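Local coordinates for histidinol dehydrogenase (Elizabethkingia anophelis NUHP1, PDB 6AN0), which probably catalyses the two successive NAD-dependent, zinc-requiring oxidations that turn L-histidinol into L-histidine, the last step of histidine biosynthesis, at residues R124-G136 with K208-V220. Numbering follows the deposited sequence.
Sequences RPIENIGIYIPGG and KADKIFGPGNQYV. With EDO (1,2-ethanediol), chain E; EDO (1,2-ethanediol), chain D.
Asp-210 OD1 takes two bonds from Asn-128. The backbone N gives one, at 2.9 Å from Asn-128 N to Asp-210 OD1, on the anti side, tilted out of the carboxylate plane. Asn-128 ND2 gives the other, from the same face but well above the carboxylate plane. A chi1 of -59° folds the Asp-210 carboxylate back beside its own N, which lets OD1 meet both donors of Asn-128 while Asp-210 N bonds to Asn-128 O. That last bond is 2.8 Å from Asp-210 N to Asn-128 O and comes from above the carbonyl plane. Lys-211 N adds a weak bond to the same oxygen. Asn-128 OD1 is satisfied outside the segments, by Asn-158 ND2.

Strands 128-132 and 211-213 run parallel, paired from Ile-129 with Lys-211 to Ile-131 with Phe-213. Gly-130 N donates to Lys-211 O (2.9 Å), Phe-213 N to Gly-130 O and Tyr-132 N to Phe-213 O. The pair belongs to a mixed sheet whose long strand 117-132 also pairs with 158-163, in a family of the ALDH-like clan. Helix 142-154 packs on the face with Ile-131 and Phe-213, and helix 192-201 on that with Ile-212.

Where the strands end, a water donates to Tyr-132 O and Pro-215 O and bridges the two separating backbones. Asn-217 is the N-cap of helix 218-227: its OD1 accepts from Val-220 N at 3.0 Å and weakly from Tyr-219 N. Val-220 CG2 meets Tyr-132 CE2 at 3.8 Å, while the ring's OH bonds to Gly-192 N. Tyr-132 and Asn-217 are both predicted to bind NAD(+). Lys-211 lays CD against Ile-126 CD1 (3.6 Å), and its NZ is hydrogen-bonded to Ser-389 O.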
loop_
_atom_site.group_PDB
_atom_site.type_symbol
_atom_site.label_atom_id
_atom_site.label_comp_id
_atom_site.label_asym_id
_atom_site.label_seq_id
_atom_site.Cartn_x
_atom_site.Cartn_y
_atom_site.Cartn_z
ATOM N N ARG A 124 -8.109 6.061 10.511
ATOM C CA ARG A 124 -9.167 5.190 10.984
ATOM C C ARG A 124 -8.653 3.774 10.780
ATOM O O ARG A 124 -7.985 3.501 9.769
ATOM C CB ARG A 124 -10.498 5.377 10.227
ATOM C CG ARG A 124 -11.172 6.749 10.421
ATOM C CD ARG A 124 -11.652 6.942 11.853
ATOM N NE ARG A 124 -12.391 8.201 11.979
ATOM C CZ ARG A 124 -11.850 9.370 12.282
ATOM N NH1 ARG A 124 -10.549 9.460 12.513
ATOM N NH2 ARG A 124 -12.621 10.456 12.349
ATOM N N PRO A 125 -8.951 2.855 11.700
ATOM C CA PRO A 125 -8.458 1.483 11.541
ATOM C C PRO A 125 -9.126 0.767 10.380
ATOM O O PRO A 125 -10.307 0.978 10.072
ATOM C CB PRO A 125 -8.836 0.815 12.869
ATOM C CG PRO A 125 -10.097 1.568 13.294
ATOM C CD PRO A 125 -9.785 3.001 12.914
ATOM N N ILE A 126 -8.364 -0.126 9.753
ATOM C CA ILE A 126 -8.978 -1.158 8.921
ATOM C C ILE A 126 -9.691 -2.129 9.854
ATOM O O ILE A 126 -9.083 -2.679 10.779
ATOM C CB ILE A 126 -7.928 -1.873 8.061
ATOM C CG1 ILE A 126 -7.265 -0.881 7.094
ATOM C CG2 ILE A 126 -8.560 -3.057 7.297
ATOM C CD1 ILE A 126 -6.025 -1.472 6.389
ATOM N N GLU A 127 -10.988 -2.339 9.616
ATOM C CA GLU A 127 -11.835 -2.941 10.643
ATOM C C GLU A 127 -11.508 -4.414 10.869
ATOM O O GLU A 127 -11.438 -4.864 12.020
ATOM C CB GLU A 127 -13.305 -2.774 10.258
ATOM C CG GLU A 127 -14.286 -3.191 11.335
ATOM C CD GLU A 127 -15.734 -3.064 10.875
ATOM O OE1 GLU A 127 -16.099 -3.695 9.858
ATOM O OE2 GLU A 127 -16.502 -2.328 11.524
ATOM N N ASN A 128 -11.300 -5.183 9.796
ATOM C CA ASN A 128 -11.111 -6.629 9.906
ATOM C C ASN A 128 -9.733 -7.009 9.383
ATOM O O ASN A 128 -9.440 -6.825 8.195
ATOM C CB ASN A 128 -12.211 -7.371 9.137
ATOM C CG ASN A 128 -13.599 -7.059 9.673
ATOM O OD1 ASN A 128 -14.001 -7.581 10.704
ATOM N ND2 ASN A 128 -14.328 -6.192 8.981
ATOM N N ILE A 129 -8.904 -7.558 10.264
ATOM C CA ILE A 129 -7.508 -7.870 9.976
ATOM C C ILE A 129 -7.346 -9.380 10.030
ATOM O O ILE A 129 -7.804 -10.016 10.989
ATOM C CB ILE A 129 -6.572 -7.194 10.998
ATOM C CG1 ILE A 129 -6.702 -5.660 10.934
ATOM C CG2 ILE A 129 -5.145 -7.704 10.856
ATOM C CD1 ILE A 129 -6.246 -5.043 9.636
ATOM N N GLY A 130 -6.698 -9.955 9.019
ATOM C CA GLY A 130 -6.339 -11.371 9.021
ATOM C C GLY A 130 -4.828 -11.542 9.076
ATOM O O GLY A 130 -4.096 -10.873 8.343
ATOM N N ILE A 131 -4.374 -12.450 9.950
ATOM C CA ILE A 131 -2.949 -12.737 10.126
ATOM C C ILE A 131 -2.729 -14.219 9.858
ATOM O O ILE A 131 -3.391 -15.065 10.469
ATOM C CB ILE A 131 -2.454 -12.375 11.543
ATOM C CG1 ILE A 131 -2.574 -10.866 11.797
ATOM C CG2 ILE A 131 -1.000 -12.845 11.737
ATOM C CD1 ILE A 131 -2.438 -10.480 13.302
ATOM N N TYR A 132 -1.797 -14.525 8.961
ATOM C CA TYR A 132 -1.387 -15.895 8.679
ATOM C C TYR A 132 -0.042 -16.183 9.331
ATOM O O TYR A 132 0.909 -15.419 9.142
ATOM C CB TYR A 132 -1.276 -16.128 7.172
ATOM C CG TYR A 132 -0.953 -17.571 6.917
ATOM C CD1 TYR A 132 -1.938 -18.537 7.063
ATOM C CD2 TYR A 132 0.342 -17.984 6.638
ATOM C CE1 TYR A 132 -1.664 -19.876 6.886
ATOM C CE2 TYR A 132 0.624 -19.347 6.451
ATOM C CZ TYR A 132 -0.389 -20.275 6.583
ATOM O OH TYR A 132 -0.158 -21.625 6.405
ATOM N N ILE A 133 0.049 -17.300 10.061
ATOM C CA ILE A 133 1.280 -17.714 10.720
ATOM C C ILE A 133 1.589 -19.148 10.307
ATOM O O ILE A 133 0.832 -20.061 10.650
ATOM C CB ILE A 133 1.186 -17.619 12.255
ATOM C CG1 ILE A 133 0.837 -16.189 12.712
ATOM C CG2 ILE A 133 2.473 -18.117 12.906
ATOM C CD1 ILE A 133 1.952 -15.191 12.500
ATOM N N PRO A 134 2.684 -19.407 9.591
ATOM C CA PRO A 134 3.017 -20.798 9.245
ATOM C C PRO A 134 3.208 -21.645 10.494
ATOM O O PRO A 134 3.534 -21.144 11.572
ATOM C CB PRO A 134 4.327 -20.670 8.455
ATOM C CG PRO A 134 4.295 -19.263 7.901
ATOM C CD PRO A 134 3.646 -18.449 9.012
ATOM N N GLY A 135 3.002 -22.952 10.334
ATOM C CA GLY A 135 3.194 -23.914 11.396
ATOM C C GLY A 135 4.561 -24.566 11.348
ATOM O O GLY A 135 5.550 -23.962 10.912
ATOM N N GLY A 136 4.617 -25.821 11.787
ATOM C CA GLY A 136 5.862 -26.563 11.870
ATOM C C GLY A 136 6.336 -26.694 13.305
ATOM O O GLY A 136 5.735 -26.172 14.250
ATOM N N LYS A 208 -14.769 -12.671 7.242
ATOM C CA LYS A 208 -13.773 -12.338 6.241
ATOM C C LYS A 208 -13.018 -11.075 6.626
ATOM O O LYS A 208 -13.557 -10.165 7.268
ATOM C CB LYS A 208 -14.405 -12.181 4.860
ATOM C CG LYS A 208 -15.140 -10.897 4.586
ATOM C CD LYS A 208 -15.704 -10.926 3.155
ATOM C CE LYS A 208 -16.599 -9.734 2.867
ATOM N NZ LYS A 208 -15.877 -8.454 3.097
ATOM N N ALA A 209 -11.756 -11.044 6.220
ATOM C CA ALA A 209 -10.828 -9.960 6.485
ATOM C C ALA A 209 -10.930 -8.876 5.416
ATOM O O ALA A 209 -11.294 -9.140 4.265
ATOM C CB ALA A 209 -9.403 -10.511 6.526
ATOM N N ASP A 210 -10.602 -7.639 5.805
ATOM C CA ASP A 210 -10.389 -6.577 4.827
ATOM C C ASP A 210 -8.960 -6.547 4.307
ATOM O O ASP A 210 -8.726 -6.097 3.180
ATOM C CB ASP A 210 -10.715 -5.205 5.440
ATOM C CG ASP A 210 -12.156 -5.108 5.924
ATOM O OD1 ASP A 210 -12.374 -4.711 7.092
ATOM O OD2 ASP A 210 -13.071 -5.423 5.128
ATOM N N LYS A 211 -8.006 -7.008 5.115
ATOM C CA LYS A 211 -6.593 -7.011 4.750
ATOM C C LYS A 211 -5.931 -8.201 5.436
ATOM O O LYS A 211 -6.201 -8.470 6.612
ATOM C CB LYS A 211 -5.912 -5.691 5.153
ATOM C CG LYS A 211 -4.487 -5.524 4.632
ATOM C CD LYS A 211 -4.030 -4.051 4.755
ATOM C CE LYS A 211 -2.591 -3.852 4.282
ATOM N NZ LYS A 211 -2.231 -2.378 4.258
ATOM N N ILE A 212 -5.067 -8.908 4.699
ATOM C CA ILE A 212 -4.391 -10.110 5.189
ATOM C C ILE A 212 -2.888 -9.860 5.249
ATOM O O ILE A 212 -2.297 -9.369 4.281
ATOM C CB ILE A 212 -4.704 -11.324 4.292
ATOM C CG1 ILE A 212 -6.208 -11.649 4.338
ATOM C CG2 ILE A 212 -3.837 -12.533 4.681
ATOM C CD1 ILE A 212 -6.684 -12.626 3.226
ATOM N N PHE A 213 -2.276 -10.227 6.378
ATOM C CA PHE A 213 -0.862 -10.020 6.667
ATOM C C PHE A 213 -0.161 -11.351 6.913
ATOM O O PHE A 213 -0.757 -12.287 7.454
ATOM C CB PHE A 213 -0.675 -9.181 7.932
ATOM C CG PHE A 213 -1.130 -7.766 7.805
ATOM C CD1 PHE A 213 -0.206 -6.750 7.625
ATOM C CD2 PHE A 213 -2.483 -7.446 7.880
ATOM C CE1 PHE A 213 -0.620 -5.425 7.523
ATOM C CE2 PHE A 213 -2.900 -6.127 7.777
ATOM C CZ PHE A 213 -1.973 -5.120 7.599
ATOM N N GLY A 214 1.127 -11.410 6.578
ATOM C CA GLY A 214 1.974 -12.509 6.997
ATOM C C GLY A 214 2.486 -13.342 5.832
ATOM O O GLY A 214 1.723 -13.745 4.958
ATOM N N PRO A 215 3.791 -13.597 5.790
ATOM C CA PRO A 215 4.354 -14.409 4.705
ATOM C C PRO A 215 4.153 -15.903 4.923
ATOM O O PRO A 215 3.841 -16.374 6.016
ATOM C CB PRO A 215 5.845 -14.043 4.732
ATOM C CG PRO A 215 6.101 -13.655 6.149
ATOM C CD PRO A 215 4.846 -12.940 6.588
ATOM N N GLY A 216 4.332 -16.644 3.841
ATOM C CA GLY A 216 4.211 -18.086 3.853
ATOM C C GLY A 216 4.900 -18.664 2.637
ATOM O O GLY A 216 5.657 -17.980 1.945
ATOM N N ASN A 217 4.614 -19.933 2.366
ATOM C CA ASN A 217 5.285 -20.638 1.277
ATOM C C ASN A 217 4.728 -20.197 -0.084
ATOM O O ASN A 217 3.927 -19.262 -0.194
ATOM C CB ASN A 217 5.188 -22.151 1.489
ATOM C CG ASN A 217 3.753 -22.669 1.478
ATOM O OD1 ASN A 217 2.883 -22.128 0.798
ATOM N ND2 ASN A 217 3.512 -23.745 2.219
ATOM N N GLN A 218 5.168 -20.883 -1.146
ATOM C CA GLN A 218 4.759 -20.531 -2.505
ATOM C C GLN A 218 3.243 -20.575 -2.674
ATOM O O GLN A 218 2.676 -19.777 -3.426
ATOM C CB GLN A 218 5.422 -21.476 -3.515
ATOM C CG GLN A 218 5.166 -22.951 -3.239
ATOM C CD GLN A 218 5.696 -23.858 -4.335
ATOM O OE1 GLN A 218 5.537 -23.576 -5.525
ATOM N NE2 GLN A 218 6.331 -24.955 -3.937
ATOM N N TYR A 219 2.574 -21.518 -2.014
ATOM C CA TYR A 219 1.126 -21.632 -2.168
ATOM C C TYR A 219 0.408 -20.502 -1.445
ATOM O O TYR A 219 -0.568 -19.949 -1.959
ATOM C CB TYR A 219 0.644 -22.980 -1.647
ATOM C CG TYR A 219 1.288 -24.120 -2.388
ATOM C CD1 TYR A 219 0.838 -24.491 -3.648
ATOM C CD2 TYR A 219 2.365 -24.803 -1.845
ATOM C CE1 TYR A 219 1.442 -25.519 -4.344
ATOM C CE2 TYR A 219 2.975 -25.837 -2.535
ATOM C CZ TYR A 219 2.511 -26.186 -3.783
ATOM O OH TYR A 219 3.106 -27.216 -4.479
ATOM N N VAL A 220 0.860 -20.171 -0.235
ATOM C CA VAL A 220 0.262 -19.057 0.495
ATOM C C VAL A 220 0.495 -17.757 -0.260
ATOM O O VAL A 220 -0.405 -16.909 -0.372
ATOM C CB VAL A 220 0.831 -19.002 1.929
ATOM C CG1 VAL A 220 0.461 -17.676 2.612
ATOM C CG2 VAL A 220 0.341 -20.200 2.736
HETATM C C1 EDO E . 9.234 -17.477 -2.002
HETATM O O1 EDO E . 8.956 -18.858 -2.275
HETATM C C2 EDO E . 8.291 -16.983 -0.912
HETATM O O2 EDO E . 7.008 -17.588 -1.108
HETATM C C1 EDO D . 3.432 -2.352 4.152
HETATM O O1 EDO D . 2.798 -1.142 4.586
HETATM C C2 EDO D . 2.452 -3.462 4.511
HETATM O O2 EDO D . 1.190 -3.061 3.999
HETATM O O HOH W 1 3.821 -15.105 8.483
#